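Long-range contacts in L-threonine dehydrogenase (Flavobacterium frigidimaris, PDB 2YY7), which probably oxidises the hydroxyl-bearing carbon of L-threonine with NAD as the electron acceptor, as a short-chain dehydrogenase-reductase related to UDP-galactose 4-epimerase: residues M213-D218 and H296-E301; I174-P179 and T304-E309. One frame throughout, in Å; residues are numbered along the deposited sequence.

Contact 1: M213-D218 and H296-E301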
ATOM      1  N   MET A 213       3.427  -1.157  23.166  1.00 10.40           N
ATOM      2  CA  MET A 213       2.520  -2.191  23.649  1.00 10.83           C
ATOM      3  C   MET A 213       1.283  -1.583  24.294  1.00 10.42           C
ATOM      4  O   MET A 213       1.256  -0.392  24.606  1.00 11.44           O
ATOM      5  CB  MET A 213       3.239  -3.073  24.675  1.00 11.04           C
ATOM      6  CG  MET A 213       4.421  -3.858  24.118  1.00 10.49           C
ATOM      7  SD  MET A 213       3.935  -5.425  23.375  1.00 12.62           S
ATOM      8  CE  MET A 213       5.528  -6.259  23.278  1.00 11.33           C
ATOM      9  N   MET A 214       0.265  -2.417  24.493  1.00 10.84           N
ATOM     10  CA  MET A 214      -0.976  -1.986  25.118  1.00 10.39           C
ATOM     11  C   MET A 214      -1.696  -3.177  25.743  1.00  9.72           C
ATOM     12  O   MET A 214      -1.721  -4.268  25.168  1.00  9.70           O
ATOM     13  CB  MET A 214      -1.890  -1.319  24.083  1.00  9.03           C
ATOM     14  CG  MET A 214      -3.200  -0.795  24.662  1.00 10.60           C
ATOM     15  SD  MET A 214      -4.183   0.072  23.426  1.00 12.02           S
ATOM     16  CE  MET A 214      -3.219   1.599  23.250  1.00  9.48           C
ATOM     17  N   TYR A 215      -2.265  -2.974  26.927  1.00  9.79           N
ATOM     18  CA  TYR A 215      -3.006  -4.036  27.598  1.00  9.74           C
ATOM     19  C   TYR A 215      -4.346  -4.145  26.870  1.00  9.88           C
ATOM     20  O   TYR A 215      -4.900  -3.130  26.438  1.00  9.82           O
ATOM     21  CB  TYR A 215      -3.237  -3.680  29.073  1.00 10.69           C
ATOM     22  CG  TYR A 215      -3.672  -4.855  29.923  1.00 11.68           C
ATOM     23  CD1 TYR A 215      -4.434  -4.660  31.074  1.00 13.64           C
ATOM     24  CD2 TYR A 215      -3.294  -6.157  29.597  1.00 13.34           C
ATOM     25  CE1 TYR A 215      -4.808  -5.730  31.878  1.00 14.84           C
ATOM     26  CE2 TYR A 215      -3.663  -7.237  30.398  1.00 14.04           C
ATOM     27  CZ  TYR A 215      -4.420  -7.013  31.537  1.00 13.96           C
ATOM     28  OH  TYR A 215      -4.794  -8.068  32.328  1.00 16.12           O
ATOM     29  N   MET A 216      -4.873  -5.361  26.738  1.00  9.78           N
ATOM     30  CA  MET A 216      -6.136  -5.568  26.018  1.00 10.48           C
ATOM     31  C   MET A 216      -7.313  -4.702  26.488  1.00 11.02           C
ATOM     32  O   MET A 216      -8.097  -4.222  25.668  1.00 11.18           O
ATOM     33  CB  MET A 216      -6.532  -7.051  26.058  1.00 10.51           C
ATOM     34  CG  MET A 216      -7.703  -7.424  25.140  1.00 10.16           C
ATOM     35  SD  MET A 216      -7.352  -7.179  23.375  1.00 11.23           S
ATOM     36  CE  MET A 216      -6.262  -8.580  23.055  1.00  7.38           C
ATOM     37  N   ASP A 217      -7.453  -4.501  27.797  1.00 12.07           N
ATOM     38  CA  ASP A 217      -8.556  -3.675  28.302  1.00 12.32           C
ATOM     39  C   ASP A 217      -8.550  -2.298  27.641  1.00 11.54           C
ATOM     40  O   ASP A 217      -9.599  -1.732  27.335  1.00 10.69           O
ATOM     41  CB  ASP A 217      -8.454  -3.488  29.819  1.00 12.06           C
ATOM     42  CG  ASP A 217      -8.719  -4.768  30.590  1.00 14.83           C
ATOM     43  OD1 ASP A 217      -8.917  -4.682  31.816  1.00 19.40           O
ATOM     44  OD2 ASP A 217      -8.722  -5.854  29.981  1.00 19.73           O
ATOM     45  N   ASP A 218      -7.355  -1.761  27.438  1.00 11.38           N
ATOM     46  CA  ASP A 218      -7.199  -0.453  26.819  1.00 11.88           C
ATOM     47  C   ASP A 218      -7.542  -0.540  25.336  1.00 11.06           C
ATOM     48  O   ASP A 218      -8.257   0.312  24.802  1.00 10.19           O
ATOM     49  CB  ASP A 218      -5.758   0.036  27.005  1.00 11.12           C
ATOM     50  CG  ASP A 218      -5.531   0.668  28.360  1.00 13.27           C
ATOM     51  OD1 ASP A 218      -4.387   0.631  28.854  1.00 13.70           O
ATOM     52  OD2 ASP A 218      -6.492   1.218  28.931  1.00 12.71           O
ATOM     53  N   HIS A 296      -5.252   6.051  27.699  1.00 17.52           N
ATOM     54  CA  HIS A 296      -4.979   4.703  28.189  1.00 17.08           C
ATOM     55  C   HIS A 296      -4.998   4.694  29.711  1.00 17.08           C
ATOM     56  O   HIS A 296      -4.780   5.725  30.343  1.00 17.17           O
ATOM     57  CB  HIS A 296      -3.627   4.202  27.668  1.00 16.47           C
ATOM     58  CG  HIS A 296      -2.446   4.948  28.211  1.00 17.38           C
ATOM     59  ND1 HIS A 296      -1.683   4.475  29.257  1.00 15.82           N
ATOM     60  CD2 HIS A 296      -1.887   6.124  27.840  1.00 16.03           C
ATOM     61  CE1 HIS A 296      -0.703   5.326  29.506  1.00 15.80           C
ATOM     62  NE2 HIS A 296      -0.805   6.335  28.660  1.00 18.59           N
ATOM     63  N   THR A 297      -5.266   3.534  30.300  1.00 17.14           N
ATOM     64  CA  THR A 297      -5.326   3.435  31.754  1.00 17.34           C
ATOM     65  C   THR A 297      -4.229   2.565  32.367  1.00 16.54           C
ATOM     66  O   THR A 297      -3.792   2.821  33.489  1.00 15.90           O
ATOM     67  CB  THR A 297      -6.691   2.892  32.208  1.00 17.83           C
ATOM     68  OG1 THR A 297      -6.845   1.547  31.744  1.00 22.87           O
ATOM     69  CG2 THR A 297      -7.822   3.737  31.632  1.00 16.93           C
ATOM     70  N   PHE A 298      -3.770   1.552  31.638  1.00 15.48           N
ATOM     71  CA  PHE A 298      -2.736   0.658  32.162  1.00 14.13           C
ATOM     72  C   PHE A 298      -1.306   0.952  31.717  1.00 14.50           C
ATOM     73  O   PHE A 298      -1.058   1.237  30.548  1.00 13.62           O
ATOM     74  CB  PHE A 298      -3.037  -0.799  31.788  1.00 14.00           C
ATOM     75  CG  PHE A 298      -4.270  -1.360  32.439  1.00 14.57           C
ATOM     76  CD1 PHE A 298      -5.531  -1.112  31.907  1.00 13.42           C
ATOM     77  CD2 PHE A 298      -4.170  -2.138  33.586  1.00 15.91           C
ATOM     78  CE1 PHE A 298      -6.676  -1.635  32.513  1.00 13.88           C
ATOM     79  CE2 PHE A 298      -5.310  -2.666  34.198  1.00 14.70           C
ATOM     80  CZ  PHE A 298      -6.562  -2.412  33.660  1.00 14.63           C
ATOM     81  N   ASP A 299      -0.368   0.880  32.660  1.00 13.86           N
ATOM     82  CA  ASP A 299       1.040   1.054  32.338  1.00 14.24           C
ATOM     83  C   ASP A 299       1.657  -0.311  32.628  1.00 13.97           C
ATOM     84  O   ASP A 299       0.938  -1.232  33.018  1.00 12.41           O
ATOM     85  CB  ASP A 299       1.693   2.160  33.185  1.00 15.10           C
ATOM     86  CG  ASP A 299       1.572   1.920  34.683  1.00 16.57           C
ATOM     87  OD1 ASP A 299       2.018   2.800  35.446  1.00 20.25           O
ATOM     88  OD2 ASP A 299       1.039   0.875  35.100  1.00 18.40           O
ATOM     89  N   LEU A 300       2.964  -0.459  32.439  1.00 13.13           N
ATOM     90  CA  LEU A 300       3.615  -1.746  32.672  1.00 13.33           C
ATOM     91  C   LEU A 300       3.315  -2.376  34.039  1.00 14.10           C
ATOM     92  O   LEU A 300       2.991  -3.562  34.121  1.00 14.67           O
ATOM     93  CB  LEU A 300       5.129  -1.614  32.488  1.00 13.00           C
ATOM     94  CG  LEU A 300       5.925  -2.902  32.719  1.00 13.19           C
ATOM     95  CD1 LEU A 300       5.345  -4.030  31.859  1.00 11.81           C
ATOM     96  CD2 LEU A 300       7.394  -2.664  32.387  1.00 13.15           C
ATOM     97  N   GLU A 301       3.422  -1.585  35.102  1.00 13.64           N
ATOM     98  CA  GLU A 301       3.165  -2.070  36.455  1.00 15.65           C
ATOM     99  C   GLU A 301       1.732  -2.553  36.699  1.00 14.33           C
ATOM    100  O   GLU A 301       1.528  -3.637  37.244  1.00 14.96           O
ATOM    101  CB  GLU A 301       3.517  -0.981  37.482  1.00 16.04           C
ATOM    102  CG  GLU A 301       3.031  -1.282  38.902  1.00 19.11           C
ATOM    103  CD  GLU A 301       3.473  -0.236  39.916  1.00 21.08           C
ATOM    104  OE1 GLU A 301       3.363   0.974  39.624  1.00 27.90           O
ATOM    105  OE2 GLU A 301       3.920  -0.628  41.015  1.00 29.83           O
TER
HETATM  106  O   HOH W   1      -2.177  -0.403  28.313  1.00 11.28           O
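Tyr215 turns one edge of its ring onto the face of Phe298, a T-shaped stack with the ring planes at 71° and the centroids 4.9 Å apart. Tyr215 CD1 does the touching: it sits 3.5 Å above the plane of the Phe298 ring, over its centre. The Tyr215 side chain starts out toward the 296-301 segment, and with CG anti to the backbone N (chi1 -165°) its ring edge comes to rest on Phe298, while its OH runs on to a hydrogen bond with Asp306. Asp217 adds CB, 3.7 Å from Phe298 CE1, its carboxylate standing almost perpendicular to that ring. Strand 211-215, which pairs in parallel with strand 164-174 of the Rossmann-type sheet, gives way here to helix 216-228, with Tyr215 at the N-cap position; the 296-301 segment leads from a loop into the C-terminal helix 300-311. From the first turn of helix 216-228, Asp218 grips that loop with both carboxylate oxygens. Its OD1 takes the N-H of Phe298 on the syn lone pair (3.0 Å, 161°). OD2 receives two donors from opposite faces of the carboxylate plane, Thr297 N at 3.0 Å and Thr297 OG1 at 2.9 Å. A water accepts from Tyr215 N and donates to both Asp218 OD1 and Phe298 O, so the last strand residue is tied to the loop backbone as well.

Contact 2: I174-P179 and T304-E309; sequences ISWSTP and TKDMIE
Met307 bends at both chi2 (-67°) and chi3 (-83°), which brings its sulfur and methyl from helix 300-311 against the backbone of Ser175, between the side chains of Ile174 and Trp176. Trp176 has CG between its backbone N and carbonyl carbon, and its indole edge is turned to the sulfur. Met307 SD lies at the edge of the indole, near its plane, 5.2 Å from the centroid of the five-membered ring and 90° off its normal, a Met-aromatic contact; the same SD is 3.8 Å from Trp176 CB. The methyl goes further in, with Met307 CE 3.8 Å from Ile174 CG2 and 3.2 Å from Ser175 O. Ile174 ends strand 164-174 of the Rossmann-type sheet, and in the loop that follows Ser175 OG bonds Gln13, an NAD-binding residue, so the helix packs on a loop that runs beside the cofactor site. An alanine in place of Met307 would probably open a gap beside Ile174 CG2 and leave the indole edge without its sulfur neighbour. Polar bridging runs through a water that accepts from Trp176 NE1 at 3.0 Å and lies 2.8 Å from Asp306 OD1, which also bonds Tyr215.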
ATOM      1  N   ILE A 174      -1.591  -7.292  24.762  1.00 12.34           N
ATOM      2  CA  ILE A 174      -1.375  -8.287  25.807  1.00 13.02           C
ATOM      3  C   ILE A 174      -2.680  -8.680  26.507  1.00 13.39           C
ATOM      4  O   ILE A 174      -3.432  -7.818  26.959  1.00 14.09           O
ATOM      5  CB  ILE A 174      -0.372  -7.726  26.838  1.00 12.34           C
ATOM      6  CG1 ILE A 174       0.936  -7.368  26.117  1.00 13.87           C
ATOM      7  CG2 ILE A 174      -0.115  -8.745  27.945  1.00 13.11           C
ATOM      8  CD1 ILE A 174       1.772  -6.305  26.815  1.00 15.78           C
ATOM      9  N   SER A 175      -2.950  -9.979  26.592  1.00 13.69           N
ATOM     10  CA  SER A 175      -4.174 -10.445  27.235  1.00 13.88           C
ATOM     11  C   SER A 175      -3.990 -11.777  27.955  1.00 13.50           C
ATOM     12  O   SER A 175      -3.003 -12.481  27.744  1.00 12.79           O
ATOM     13  CB  SER A 175      -5.295 -10.589  26.206  1.00 12.96           C
ATOM     14  OG  SER A 175      -5.005 -11.644  25.308  1.00 18.97           O
ATOM     15  N   TRP A 176      -4.974 -12.115  28.785  1.00 13.15           N
ATOM     16  CA  TRP A 176      -4.970 -13.338  29.583  1.00 13.58           C
ATOM     17  C   TRP A 176      -6.082 -14.329  29.227  1.00 13.60           C
ATOM     18  O   TRP A 176      -6.011 -15.496  29.605  1.00 11.71           O
ATOM     19  CB  TRP A 176      -5.113 -12.977  31.066  1.00 12.79           C
ATOM     20  CG  TRP A 176      -6.318 -12.110  31.329  1.00 13.63           C
ATOM     21  CD1 TRP A 176      -6.352 -10.743  31.393  1.00 13.09           C
ATOM     22  CD2 TRP A 176      -7.675 -12.549  31.475  1.00 13.40           C
ATOM     23  NE1 TRP A 176      -7.644 -10.307  31.566  1.00 12.02           N
ATOM     24  CE2 TRP A 176      -8.477 -11.394  31.618  1.00 13.49           C
ATOM     25  CE3 TRP A 176      -8.294 -13.809  31.496  1.00 16.19           C
ATOM     26  CZ2 TRP A 176      -9.867 -11.460  31.781  1.00 13.11           C
ATOM     27  CZ3 TRP A 176      -9.679 -13.873  31.660  1.00 13.52           C
ATOM     28  CH2 TRP A 176     -10.447 -12.703  31.799  1.00 13.03           C
ATOM     29  N   SER A 177      -7.109 -13.876  28.511  1.00 15.53           N
ATOM     30  CA  SER A 177      -8.235 -14.758  28.184  1.00 16.38           C
ATOM     31  C   SER A 177      -8.091 -15.692  26.987  1.00 16.77           C
ATOM     32  O   SER A 177      -8.688 -16.768  26.972  1.00 17.33           O
ATOM     33  CB  SER A 177      -9.512 -13.932  28.000  1.00 16.25           C
ATOM     34  OG  SER A 177      -9.400 -13.065  26.889  1.00 20.08           O
ATOM     35  N   THR A 178      -7.314 -15.289  25.987  1.00 16.92           N
ATOM     36  CA  THR A 178      -7.140 -16.104  24.787  1.00 17.34           C
ATOM     37  C   THR A 178      -5.712 -15.957  24.259  1.00 17.67           C
ATOM     38  O   THR A 178      -5.133 -14.875  24.318  1.00 16.64           O
ATOM     39  CB  THR A 178      -8.140 -15.665  23.693  1.00 18.32           C
ATOM     40  OG1 THR A 178      -9.466 -15.676  24.235  1.00 18.64           O
ATOM     41  CG2 THR A 178      -8.091 -16.597  22.494  1.00 16.97           C
ATOM     42  N   PRO A 179      -5.123 -17.051  23.751  1.00 18.08           N
ATOM     43  CA  PRO A 179      -3.757 -17.027  23.217  1.00 18.05           C
ATOM     44  C   PRO A 179      -3.647 -16.104  22.005  1.00 17.36           C
ATOM     45  O   PRO A 179      -4.606 -15.945  21.250  1.00 16.95           O
ATOM     46  CB  PRO A 179      -3.506 -18.488  22.835  1.00 18.22           C
ATOM     47  CG  PRO A 179      -4.396 -19.243  23.763  1.00 20.12           C
ATOM     48  CD  PRO A 179      -5.655 -18.425  23.746  1.00 17.92           C
ATOM     49  N   THR A 304       1.011  -5.752  34.510  1.00 13.38           N
ATOM     50  CA  THR A 304       1.680  -6.938  35.028  1.00 13.09           C
ATOM     51  C   THR A 304       0.904  -7.497  36.217  1.00 12.75           C
ATOM     52  O   THR A 304       0.700  -8.704  36.328  1.00 12.45           O
ATOM     53  CB  THR A 304       3.128  -6.623  35.467  1.00 12.70           C
ATOM     54  OG1 THR A 304       3.897  -6.224  34.325  1.00 13.45           O
ATOM     55  CG2 THR A 304       3.775  -7.854  36.096  1.00 13.14           C
ATOM     56  N   LYS A 305       0.466  -6.610  37.104  1.00 12.85           N
ATOM     57  CA  LYS A 305      -0.289  -7.027  38.277  1.00 13.64           C
ATOM     58  C   LYS A 305      -1.572  -7.731  37.853  1.00 13.25           C
ATOM     59  O   LYS A 305      -1.868  -8.836  38.314  1.00 13.11           O
ATOM     60  CB  LYS A 305      -0.636  -5.812  39.146  1.00 13.38           C
ATOM     61  CG  LYS A 305      -1.476  -6.142  40.368  1.00 16.42           C
ATOM     62  CD  LYS A 305      -1.867  -4.877  41.121  1.00 17.06           C
ATOM     63  CE  LYS A 305      -2.667  -5.208  42.372  1.00 24.33           C
ATOM     64  NZ  LYS A 305      -3.193  -3.981  43.037  1.00 30.09           N
ATOM     65  N   ASP A 306      -2.327  -7.079  36.970  1.00 12.40           N
ATOM     66  CA  ASP A 306      -3.596  -7.615  36.479  1.00 12.36           C
ATOM     67  C   ASP A 306      -3.436  -8.945  35.745  1.00 11.53           C
ATOM     68  O   ASP A 306      -4.286  -9.826  35.865  1.00 11.39           O
ATOM     69  CB  ASP A 306      -4.276  -6.582  35.572  1.00 12.92           C
ATOM     70  CG  ASP A 306      -5.755  -6.858  35.381  1.00 14.01           C
ATOM     71  OD1 ASP A 306      -6.118  -7.584  34.436  1.00 12.67           O
ATOM     72  OD2 ASP A 306      -6.556  -6.354  36.197  1.00 18.85           O
ATOM     73  N   MET A 307      -2.350  -9.099  34.990  1.00 10.66           N
ATOM     74  CA  MET A 307      -2.106 -10.349  34.273  1.00 10.85           C
ATOM     75  C   MET A 307      -1.864 -11.484  35.261  1.00 11.01           C
ATOM     76  O   MET A 307      -2.475 -12.552  35.166  1.00 10.14           O
ATOM     77  CB  MET A 307      -0.887 -10.222  33.347  1.00  9.94           C
ATOM     78  CG  MET A 307      -1.167  -9.541  32.007  1.00 10.66           C
ATOM     79  SD  MET A 307      -2.255 -10.502  30.921  1.00 11.71           S
ATOM     80  CE  MET A 307      -1.076 -11.642  30.177  1.00  9.42           C
ATOM     81  N   ILE A 308      -0.965 -11.249  36.210  1.00 11.00           N
ATOM     82  CA  ILE A 308      -0.640 -12.265  37.203  1.00 12.50           C
ATOM     83  C   ILE A 308      -1.858 -12.644  38.049  1.00 12.51           C
ATOM     84  O   ILE A 308      -2.022 -13.804  38.420  1.00 13.03           O
ATOM     85  CB  ILE A 308       0.534 -11.789  38.092  1.00 13.38           C
ATOM     86  CG1 ILE A 308       1.801 -11.697  37.229  1.00 13.66           C
ATOM     87  CG2 ILE A 308       0.753 -12.754  39.263  1.00 14.46           C
ATOM     88  CD1 ILE A 308       2.982 -11.076  37.915  1.00 20.96           C
ATOM     89  N   GLU A 309      -2.723 -11.677  38.339  1.00 11.86           N
ATOM     90  CA  GLU A 309      -3.918 -11.972  39.119  1.00 12.36           C
ATOM     91  C   GLU A 309      -4.831 -12.895  38.321  1.00 12.51           C
ATOM     92  O   GLU A 309      -5.400 -13.842  38.860  1.00 12.55           O
ATOM     93  CB  GLU A 309      -4.674 -10.690  39.469  1.00 12.30           C
ATOM     94  CG  GLU A 309      -3.950  -9.773  40.438  1.00 14.73           C
ATOM     95  CD  GLU A 309      -4.839  -8.649  40.942  1.00 17.52           C
ATOM     96  OE1 GLU A 309      -5.442  -7.941  40.110  1.00 20.60           O
ATOM     97  OE2 GLU A 309      -4.936  -8.472  42.171  1.00 22.75           O
TER
HETATM   98  O   HOH W   2      -8.134  -7.497  32.516  1.00 25.61           O

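Contact 1 uses the loop leading into helix 300-311, against the end of strand 211-215 and the first turn of helix 216-228; contact 2 uses the helix itself, against the end of strand 164-174 and the loop after it. The two strands pair in parallel. Contact 1 is partly buried, with exposed Thr297 at its margin, and has a carboxylate accepting from backbone N-H groups and a threonine hydroxyl, beside a T-shaped aromatic pair. Contact 2 is buried; it has no direct hydrogen bond between its segments and depends on sulfur and apolar packing. The contacts share the Tyr215-Asp306 pair, and Met216 N lies 2.9 Å from Ile174 O, a probable hydrogen bond.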